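Local coordinates for protein putative poly(3-hydroxybutyrate) depolymerase LpqC (Bordetella parapertussis 12822, PDB 3D0K) that probably hydrolyses ester bonds, as a putative poly(3-hydroxybutyrate) depolymerase whose sandwich of helices around a mixed sheet resembles the alpha/beta-hydrolase fold, at residues D214-T219 with I269-Q274; T209-D214 with Q264-I269; F40-Y45 with L84-T89. All blocks are in the same frame, centred on the assembly; numbering follows the deposited sequence.

How the contacts relate
From the N terminus, contact 3 comes first: strand 84-89 returns antiparallel beside strand 40-46, closing a loop of 38 residues that holds strand 56-60 and two helices. Contacts 2 and 1 follow in series with it, and both reach across 49 residues that include helix 237-255. Contact 2 pairs strand 209-213 with the edge strand 262-266; contact 1 joins the loops that leave these two strands. Their segments alternate along the chain, so they cross, and they share Asp214 and Ile269. Contacts 2 and 3 lie in the same eight-stranded sheet, with centres about 25 Å apart, whereas contact 1 continues from contact 2 into the probable active site.

Contact 1: D214-T219 with I269-Q274; sequences DQDIAT and IGHDGQ. With SO4 (sulfate ion), chain G.
Asp216 and His271 meet through a carboxylate-imidazole hydrogen bond. Asp216 CB starts beside the backbone of the other loop, 4.0 Å from Gly270 C. Its CG lies anti to the backbone N (chi1 -161°), which brings the carboxylate across to the ND1 edge of the His271 ring; Asp216 CG and His271 CB are 3.5 Å apart. Of the two oxygens, Asp216 OD1 touches His271 CB and forms a salt bridge with Arg237 NH2, while Asp216 OD2 accepts a hydrogen bond from His271 ND1 at 2.7 Å. That bond uses the syn side of OD2 and leaves the imidazole at its edge, close to the ring plane. The carboxylate and ring planes are nevertheless turned 57° apart, so the two groups are far from coplanar.

The backbones also meet close to this pair. Gln215 N donates to Ile269 O at 3.1 Å from above the carbonyl plane, and Gly270 CA packs 3.6 Å from Asp216 N. Gly270 CA also lies 3.5 Å from Gln215 C, so the loops pass backbone to backbone here. Asp216 and His271 are each the centre of an inverse gamma turn. Past the histidine, Asp272 takes the N-cap position of helix 273-286, with OD2 accepting from Ala275 N.

On the far side of the imidazole, His271 NE2 makes a weak hydrogen bond to sulfate O2 at 3.5 Å; the sulfate, probably from the crystallisation liquor, is also bound by Tyr70 OH. Ser148, in a Gly-x-Ser-x-Gly sequence typical of a nucleophile elbow, approaches the same nitrogen. With the carboxylate holding ND1, and NE2 close to Ser148 and weakly bonded to the sulfate, the geometry is consistent with a Ser-His-Asp charge relay, in which Asp216 would orient the imidazole and Arg237 would help to position Asp216.

Contact 2: T209-D214 with Q264-I269; sequences TILAGD and QVVPGI
Leu211 and Val266 press together on one face of the sheet: Leu211 CD1 stands 3.5 Å from Val266 CG2, a close methyl-methyl approach. Leu211 CD1 also lies 3.5 Å from Gln264 CG, and the Gln264 chain runs side by side with Leu211. On the other face, Asp214 CB rests 3.6 Å from Val265 CG1.

Four backbone bonds set the parallel register, from Gln264 N to Ile210 O (2.8 Å) through to Asp214 N donating to Val266 O (3.1 Å). The short strand axes diverge by 25°. At the end of the second strand, a type II turn runs from Val266 to Ile269, and Asp214 secures it: with CG between the backbone N and the carbonyl carbon (chi1 74°), Asp214 OD1 receives Gly268 N at 2.9 Å from above the carboxylate plane. Gly213 lets the turn come close, its CA 3.1 Å from Ile269 O.

Further out, helix 273-286 covers Leu211 through Met276 and Leu283, helix 237-255 covers Ala212 and Val265 through Ala241 and Tyr238, and Asn173 OD1 accepts from Gly213 N. Two parallel strands linked through a helix, with helices on both faces, make a beta-alpha-beta crossover at the edge of an alpha/beta-hydrolase-like sheet.

Contact 3: F40-Y45 with L84-T89; sequences FTLNTY and LIVAPT
Asn43 and Thr89 form the close polar part of this antiparallel pairing. Asn43 ND2 donates to Thr89 OG1 at 2.8 Å, with the oxygen near the amide plane, and the two side chains cross at about a right angle. Thr89 OG1, anti to its carbonyl carbon (chi1 -56°), turns back along its own strand and donates to Ala87 O at 2.7 Å. Asn43 N reaches Ala87 O at 3.0 Å from the opposite face of its plane, so two donors grip one carbonyl.

The backbone ladder continues on both sides of the Asn43-Ala87 pair. Thr41-Thr89, Asn43-Ala87 and Tyr45-Ile85 are hydrogen-bonded pairs; the longest of their bonds is Thr41 N to Thr89 O, 3.3 Å.

Contact is looser on the face bearing Leu42, Val86 and Pro88, although these residues are buried: Leu42 CD2 lies 4.4 Å from both Val86 CG1 and Pro88 CB. At the partly exposed Tyr45, Tyr45 CB meets Ile85 CB at 4.0 Å, then the tyrosine ring extends away, and its hydroxyl bonds to Asp79 OD1.

Helix 122-133 covers the looser face, with Val127 against Phe40 and Leu42 and Ile131 against Val86. In the sheet, strand 23-29 flanks strand 40-46, while strand 56-60 lies parallel beside 84-89, so this pairing joins the antiparallel edge to the parallel centre.

Contact 1: D214-T219 with I269-Q274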
loop_
_atom_site.group_PDB
_atom_site.type_symbol
_atom_site.label_atom_id
_atom_site.label_comp_id
_atom_site.label_asym_id
_atom_site.label_seq_id
_atom_site.Cartn_x
_atom_site.Cartn_y
_atom_site.Cartn_z
ATOM N N ASP A 214 7.297 8.891 -14.547
ATOM C CA ASP A 214 7.243 10.207 -15.191
ATOM C C ASP A 214 6.470 10.250 -16.505
ATOM O O ASP A 214 6.304 11.314 -17.112
ATOM C CB ASP A 214 8.633 10.862 -15.287
ATOM C CG ASP A 214 9.544 10.234 -16.347
ATOM O OD1 ASP A 214 9.097 9.380 -17.162
ATOM O OD2 ASP A 214 10.740 10.631 -16.359
ATOM N N GLN A 215 6.009 9.082 -16.938
ATOM C CA GLN A 215 5.087 8.943 -18.037
ATOM C C GLN A 215 3.635 8.691 -17.535
ATOM O O GLN A 215 2.749 8.420 -18.342
ATOM C CB GLN A 215 5.535 7.806 -18.984
ATOM C CG GLN A 215 6.910 8.028 -19.663
ATOM C CD GLN A 215 7.006 9.379 -20.359
ATOM O OE1 GLN A 215 7.783 10.232 -19.942
ATOM N NE2 GLN A 215 6.182 9.593 -21.398
ATOM N N ASP A 216 3.375 8.806 -16.223
ATOM C CA ASP A 216 1.984 8.682 -15.746
ATOM C C ASP A 216 1.356 10.064 -15.859
ATOM O O ASP A 216 1.137 10.784 -14.859
ATOM C CB ASP A 216 1.926 8.103 -14.307
ATOM C CG ASP A 216 0.553 7.529 -13.943
ATOM O OD1 ASP A 216 -0.476 7.863 -14.571
ATOM O OD2 ASP A 216 0.485 6.725 -12.996
ATOM N N ILE A 217 1.113 10.443 -17.120
ATOM C CA ILE A 217 0.784 11.826 -17.451
ATOM C C ILE A 217 -0.429 11.913 -18.368
ATOM O O ILE A 217 -0.742 12.988 -18.849
ATOM C CB ILE A 217 2.005 12.611 -18.089
ATOM C CG1 ILE A 217 2.501 11.916 -19.386
ATOM C CG2 ILE A 217 3.136 12.829 -17.031
ATOM C CD1 ILE A 217 3.340 12.800 -20.307
ATOM N N ALA A 218 -1.122 10.799 -18.570
ATOM C CA ALA A 218 -2.379 10.812 -19.323
ATOM C C ALA A 218 -3.473 11.500 -18.479
ATOM O O ALA A 218 -3.522 11.329 -17.241
ATOM C CB ALA A 218 -2.781 9.379 -19.697
ATOM N N THR A 219 -4.344 12.262 -19.133
ATOM C CA THR A 219 -5.205 13.266 -18.436
ATOM C C THR A 219 -6.737 13.049 -18.508
ATOM O O THR A 219 -7.241 12.299 -19.375
ATOM C CB THR A 219 -4.898 14.696 -18.928
ATOM O OG1 THR A 219 -5.150 14.782 -20.338
ATOM C CG2 THR A 219 -3.418 15.089 -18.636
ATOM N N ILE A 269 8.421 5.154 -17.333
ATOM C CA ILE A 269 7.387 4.221 -16.943
ATOM C C ILE A 269 6.145 5.041 -16.664
ATOM O O ILE A 269 6.247 6.114 -16.088
ATOM C CB ILE A 269 7.795 3.405 -15.691
ATOM C CG1 ILE A 269 9.069 2.560 -15.952
ATOM C CG2 ILE A 269 6.684 2.442 -15.241
ATOM C CD1 ILE A 269 8.972 1.664 -17.246
ATOM N N GLY A 270 4.979 4.530 -17.055
ATOM C CA GLY A 270 3.730 5.261 -16.828
ATOM C C GLY A 270 2.880 4.559 -15.782
ATOM O O GLY A 270 3.383 4.144 -14.745
ATOM N N HIS A 271 1.582 4.420 -16.067
ATOM C CA HIS A 271 0.650 3.824 -15.143
ATOM C C HIS A 271 0.559 2.310 -15.361
ATOM O O HIS A 271 -0.391 1.804 -15.970
ATOM C CB HIS A 271 -0.719 4.506 -15.293
ATOM C CG HIS A 271 -1.618 4.284 -14.125
ATOM N ND1 HIS A 271 -1.356 4.812 -12.875
ATOM C CD2 HIS A 271 -2.749 3.547 -13.993
ATOM C CE1 HIS A 271 -2.293 4.428 -12.033
ATOM N NE2 HIS A 271 -3.145 3.652 -12.680
ATOM N N ASP A 272 1.566 1.587 -14.859
ATOM C CA ASP A 272 1.804 0.202 -15.205
ATOM C C ASP A 272 2.230 -0.491 -13.884
ATOM O O ASP A 272 3.390 -0.445 -13.481
ATOM C CB ASP A 272 2.899 0.157 -16.282
ATOM C CG ASP A 272 3.205 -1.259 -16.820
ATOM O OD1 ASP A 272 3.858 -1.287 -17.903
ATOM O OD2 ASP A 272 2.842 -2.313 -16.222
ATOM N N GLY A 273 1.254 -1.070 -13.206
ATOM C CA GLY A 273 1.477 -1.715 -11.895
ATOM C C GLY A 273 2.514 -2.824 -11.949
ATOM O O GLY A 273 3.286 -2.989 -10.993
ATOM N N GLN A 274 2.552 -3.592 -13.035
ATOM C CA GLN A 274 3.587 -4.632 -13.168
ATOM C C GLN A 274 4.997 -4.025 -13.260
ATOM O O GLN A 274 5.902 -4.488 -12.585
ATOM C CB GLN A 274 3.344 -5.462 -14.429
ATOM C CG GLN A 274 4.376 -6.579 -14.537
ATOM C CD GLN A 274 3.988 -7.664 -15.483
ATOM O OE1 GLN A 274 4.509 -8.786 -15.391
ATOM N NE2 GLN A 274 3.079 -7.361 -16.406
HETATM S S SO4 G . -4.056 -0.227 -11.915
HETATM O O1 SO4 G . -2.753 0.283 -12.297
HETATM O O2 SO4 G . -4.960 0.885 -11.693
HETATM O O3 SO4 G . -4.580 -1.093 -12.960
HETATM O O4 SO4 G . -3.893 -1.027 -10.697
#

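Contact 2: T209-D214 with Q264-I269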
loop_
_atom_site.group_PDB
_atom_site.type_symbol
_atom_site.label_atom_id
_atom_site.label_comp_id
_atom_site.label_asym_id
_atom_site.label_seq_id
_atom_site.Cartn_x
_atom_site.Cartn_y
_atom_site.Cartn_z
ATOM N N THR A 209 8.621 5.869 0.574
ATOM C CA THR A 209 8.948 6.238 -0.818
ATOM C C THR A 209 7.639 6.527 -1.552
ATOM O O THR A 209 6.681 5.728 -1.529
ATOM C CB THR A 209 9.682 5.093 -1.568
ATOM O OG1 THR A 209 10.852 4.737 -0.843
ATOM C CG2 THR A 209 10.085 5.493 -2.987
ATOM N N ILE A 210 7.614 7.665 -2.230
ATOM C CA ILE A 210 6.587 7.936 -3.188
ATOM C C ILE A 210 7.194 7.604 -4.514
ATOM O O ILE A 210 8.170 8.258 -4.929
ATOM C CB ILE A 210 6.168 9.394 -3.153
ATOM C CG1 ILE A 210 5.647 9.739 -1.732
ATOM C CG2 ILE A 210 5.192 9.684 -4.309
ATOM C CD1 ILE A 210 5.791 11.320 -1.471
ATOM N N LEU A 211 6.673 6.553 -5.174
ATOM C CA LEU A 211 7.295 6.092 -6.423
ATOM C C LEU A 211 6.411 6.547 -7.584
ATOM O O LEU A 211 5.233 6.131 -7.683
ATOM C CB LEU A 211 7.447 4.592 -6.450
ATOM C CG LEU A 211 8.333 3.887 -7.465
ATOM C CD1 LEU A 211 9.840 4.294 -7.361
ATOM C CD2 LEU A 211 8.239 2.336 -7.288
ATOM N N ALA A 212 6.970 7.401 -8.428
ATOM C CA ALA A 212 6.164 8.098 -9.453
ATOM C C ALA A 212 6.740 7.890 -10.863
ATOM O O ALA A 212 7.867 8.296 -11.136
ATOM C CB ALA A 212 6.033 9.601 -9.098
ATOM N N GLY A 213 5.965 7.274 -11.761
ATOM C CA GLY A 213 6.396 7.123 -13.156
ATOM C C GLY A 213 6.252 8.452 -13.843
ATOM O O GLY A 213 5.202 9.117 -13.729
ATOM N N ASP A 214 7.297 8.891 -14.547
ATOM C CA ASP A 214 7.243 10.207 -15.191
ATOM C C ASP A 214 6.470 10.250 -16.505
ATOM O O ASP A 214 6.304 11.314 -17.112
ATOM C CB ASP A 214 8.633 10.862 -15.287
ATOM C CG ASP A 214 9.544 10.234 -16.347
ATOM O OD1 ASP A 214 9.097 9.380 -17.162
ATOM O OD2 ASP A 214 10.740 10.631 -16.359
ATOM N N GLN A 264 10.727 9.292 -5.509
ATOM C CA GLN A 264 11.590 8.589 -6.459
ATOM C C GLN A 264 10.914 8.562 -7.816
ATOM O O GLN A 264 9.911 7.890 -7.990
ATOM C CB GLN A 264 11.872 7.153 -5.940
ATOM C CG GLN A 264 12.619 6.305 -6.969
ATOM C CD GLN A 264 14.030 6.801 -7.204
ATOM O OE1 GLN A 264 14.371 7.332 -8.286
ATOM N NE2 GLN A 264 14.873 6.623 -6.199
ATOM N N VAL A 265 11.405 9.350 -8.777
ATOM C CA VAL A 265 10.808 9.357 -10.089
ATOM C C VAL A 265 11.333 8.168 -10.870
ATOM O O VAL A 265 12.532 7.907 -10.869
ATOM C CB VAL A 265 11.167 10.655 -10.824
ATOM C CG1 VAL A 265 10.549 10.674 -12.230
ATOM C CG2 VAL A 265 10.678 11.856 -9.964
ATOM N N VAL A 266 10.451 7.453 -11.545
ATOM C CA VAL A 266 10.856 6.380 -12.459
ATOM C C VAL A 266 10.838 6.868 -13.936
ATOM O O VAL A 266 9.777 7.092 -14.513
ATOM C CB VAL A 266 9.983 5.121 -12.266
ATOM C CG1 VAL A 266 10.552 3.944 -13.056
ATOM C CG2 VAL A 266 9.901 4.730 -10.804
ATOM N N PRO A 267 12.028 7.010 -14.561
ATOM C CA PRO A 267 12.028 7.529 -15.920
ATOM C C PRO A 267 11.471 6.512 -16.930
ATOM O O PRO A 267 11.858 5.316 -16.926
ATOM C CB PRO A 267 13.512 7.862 -16.196
ATOM C CG PRO A 267 14.313 7.366 -15.019
ATOM C CD PRO A 267 13.375 6.674 -14.066
ATOM N N GLY A 268 10.541 6.984 -17.751
ATOM C CA GLY A 268 10.010 6.206 -18.875
ATOM C C GLY A 268 8.934 5.172 -18.555
ATOM O O GLY A 268 8.568 4.397 -19.418
ATOM N N ILE A 269 8.421 5.154 -17.333
ATOM C CA ILE A 269 7.387 4.221 -16.943
ATOM C C ILE A 269 6.145 5.041 -16.664
ATOM O O ILE A 269 6.247 6.114 -16.088
ATOM C CB ILE A 269 7.795 3.405 -15.691
ATOM C CG1 ILE A 269 9.069 2.560 -15.952
ATOM C CG2 ILE A 269 6.684 2.442 -15.241
ATOM C CD1 ILE A 269 8.972 1.664 -17.246
#

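Contact 3: F40-Y45 with L84-T89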
loop_
_atom_site.group_PDB
_atom_site.type_symbol
_atom_site.label_atom_id
_atom_site.label_comp_id
_atom_site.label_asym_id
_atom_site.label_seq_id
_atom_site.Cartn_x
_atom_site.Cartn_y
_atom_site.Cartn_z
ATOM N N PHE A 40 -12.369 -11.219 2.944
ATOM C CA PHE A 40 -11.538 -10.897 1.786
ATOM C C PHE A 40 -10.593 -12.065 1.536
ATOM O O PHE A 40 -10.730 -13.141 2.161
ATOM C CB PHE A 40 -10.796 -9.568 1.994
ATOM C CG PHE A 40 -9.926 -9.538 3.241
ATOM C CD1 PHE A 40 -10.495 -9.289 4.495
ATOM C CD2 PHE A 40 -8.520 -9.662 3.138
ATOM C CE1 PHE A 40 -9.728 -9.201 5.627
ATOM C CE2 PHE A 40 -7.731 -9.571 4.276
ATOM C CZ PHE A 40 -8.331 -9.340 5.523
ATOM N N THR A 41 -9.665 -11.872 0.621
ATOM C CA THR A 41 -8.837 -12.970 0.149
ATOM C C THR A 41 -7.370 -12.568 0.237
ATOM O O THR A 41 -7.025 -11.444 -0.086
ATOM C CB THR A 41 -9.181 -13.353 -1.311
ATOM O OG1 THR A 41 -10.591 -13.607 -1.403
ATOM C CG2 THR A 41 -8.385 -14.620 -1.750
ATOM N N LEU A 42 -6.537 -13.490 0.672
ATOM C CA LEU A 42 -5.091 -13.300 0.580
ATOM C C LEU A 42 -4.646 -14.073 -0.650
ATOM O O LEU A 42 -4.701 -15.317 -0.672
ATOM C CB LEU A 42 -4.354 -13.794 1.820
ATOM C CG LEU A 42 -4.905 -13.420 3.205
ATOM C CD1 LEU A 42 -4.002 -13.956 4.330
ATOM C CD2 LEU A 42 -4.925 -11.875 3.214
ATOM N N ASN A 43 -4.294 -13.346 -1.697
ATOM C CA ASN A 43 -3.688 -13.984 -2.868
ATOM C C ASN A 43 -2.201 -13.985 -2.587
ATOM O O ASN A 43 -1.571 -12.944 -2.470
ATOM C CB ASN A 43 -4.029 -13.241 -4.166
ATOM C CG ASN A 43 -5.447 -13.515 -4.595
ATOM O OD1 ASN A 43 -5.759 -14.668 -4.942
ATOM N ND2 ASN A 43 -6.343 -12.495 -4.503
ATOM N N THR A 44 -1.658 -15.181 -2.404
ATOM C CA THR A 44 -0.312 -15.317 -1.877
ATOM C C THR A 44 0.626 -16.000 -2.872
ATOM O O THR A 44 0.182 -16.737 -3.786
ATOM C CB THR A 44 -0.325 -16.128 -0.564
ATOM O OG1 THR A 44 -0.804 -17.477 -0.824
ATOM C CG2 THR A 44 -1.196 -15.431 0.451
ATOM N N TYR A 45 1.925 -15.780 -2.673
ATOM C CA TYR A 45 2.923 -16.611 -3.351
ATOM C C TYR A 45 4.043 -16.922 -2.394
ATOM O O TYR A 45 4.629 -16.016 -1.767
ATOM C CB TYR A 45 3.481 -15.938 -4.595
ATOM C CG TYR A 45 4.499 -16.788 -5.281
ATOM C CD1 TYR A 45 4.103 -17.912 -6.015
ATOM C CD2 TYR A 45 5.858 -16.445 -5.247
ATOM C CE1 TYR A 45 5.073 -18.728 -6.669
ATOM C CE2 TYR A 45 6.834 -17.249 -5.896
ATOM C CZ TYR A 45 6.443 -18.383 -6.579
ATOM O OH TYR A 45 7.409 -19.144 -7.220
ATOM N N LEU A 84 8.116 -13.838 0.722
ATOM C CA LEU A 84 6.735 -14.304 0.800
ATOM C C LEU A 84 5.803 -13.172 0.318
ATOM O O LEU A 84 5.826 -12.078 0.854
ATOM C CB LEU A 84 6.412 -14.669 2.238
ATOM C CG LEU A 84 4.962 -15.152 2.466
ATOM C CD1 LEU A 84 4.732 -16.504 1.747
ATOM C CD2 LEU A 84 4.707 -15.244 4.009
ATOM N N ILE A 85 5.028 -13.418 -0.725
ATOM C CA ILE A 85 4.141 -12.374 -1.265
ATOM C C ILE A 85 2.724 -12.527 -0.758
ATOM O O ILE A 85 2.158 -13.618 -0.866
ATOM C CB ILE A 85 4.116 -12.419 -2.835
ATOM C CG1 ILE A 85 5.549 -12.340 -3.400
ATOM C CG2 ILE A 85 3.206 -11.254 -3.398
ATOM C CD1 ILE A 85 6.436 -11.156 -2.914
ATOM N N VAL A 86 2.156 -11.460 -0.173
ATOM C CA VAL A 86 0.783 -11.501 0.319
ATOM C C VAL A 86 0.052 -10.308 -0.255
ATOM O O VAL A 86 0.426 -9.143 0.035
ATOM C CB VAL A 86 0.739 -11.377 1.870
ATOM C CG1 VAL A 86 -0.677 -11.307 2.373
ATOM C CG2 VAL A 86 1.494 -12.576 2.538
ATOM N N ALA A 87 -0.994 -10.598 -1.030
ATOM C CA ALA A 87 -1.809 -9.562 -1.639
ATOM C C ALA A 87 -3.242 -9.588 -1.059
ATOM O O ALA A 87 -4.107 -10.332 -1.577
ATOM C CB ALA A 87 -1.794 -9.709 -3.136
ATOM N N PRO A 88 -3.482 -8.799 0.017
ATOM C CA PRO A 88 -4.837 -8.688 0.560
ATOM C C PRO A 88 -5.725 -8.091 -0.528
ATOM O O PRO A 88 -5.462 -6.978 -0.998
ATOM C CB PRO A 88 -4.683 -7.722 1.750
ATOM C CG PRO A 88 -3.166 -7.797 2.117
ATOM C CD PRO A 88 -2.517 -7.950 0.759
ATOM N N THR A 89 -6.799 -8.816 -0.866
ATOM C CA THR A 89 -7.599 -8.534 -2.048
ATOM C C THR A 89 -9.046 -8.228 -1.673
ATOM O O THR A 89 -9.719 -9.070 -1.093
ATOM C CB THR A 89 -7.542 -9.733 -2.985
ATOM O OG1 THR A 89 -6.162 -9.997 -3.268
ATOM C CG2 THR A 89 -8.272 -9.437 -4.260
#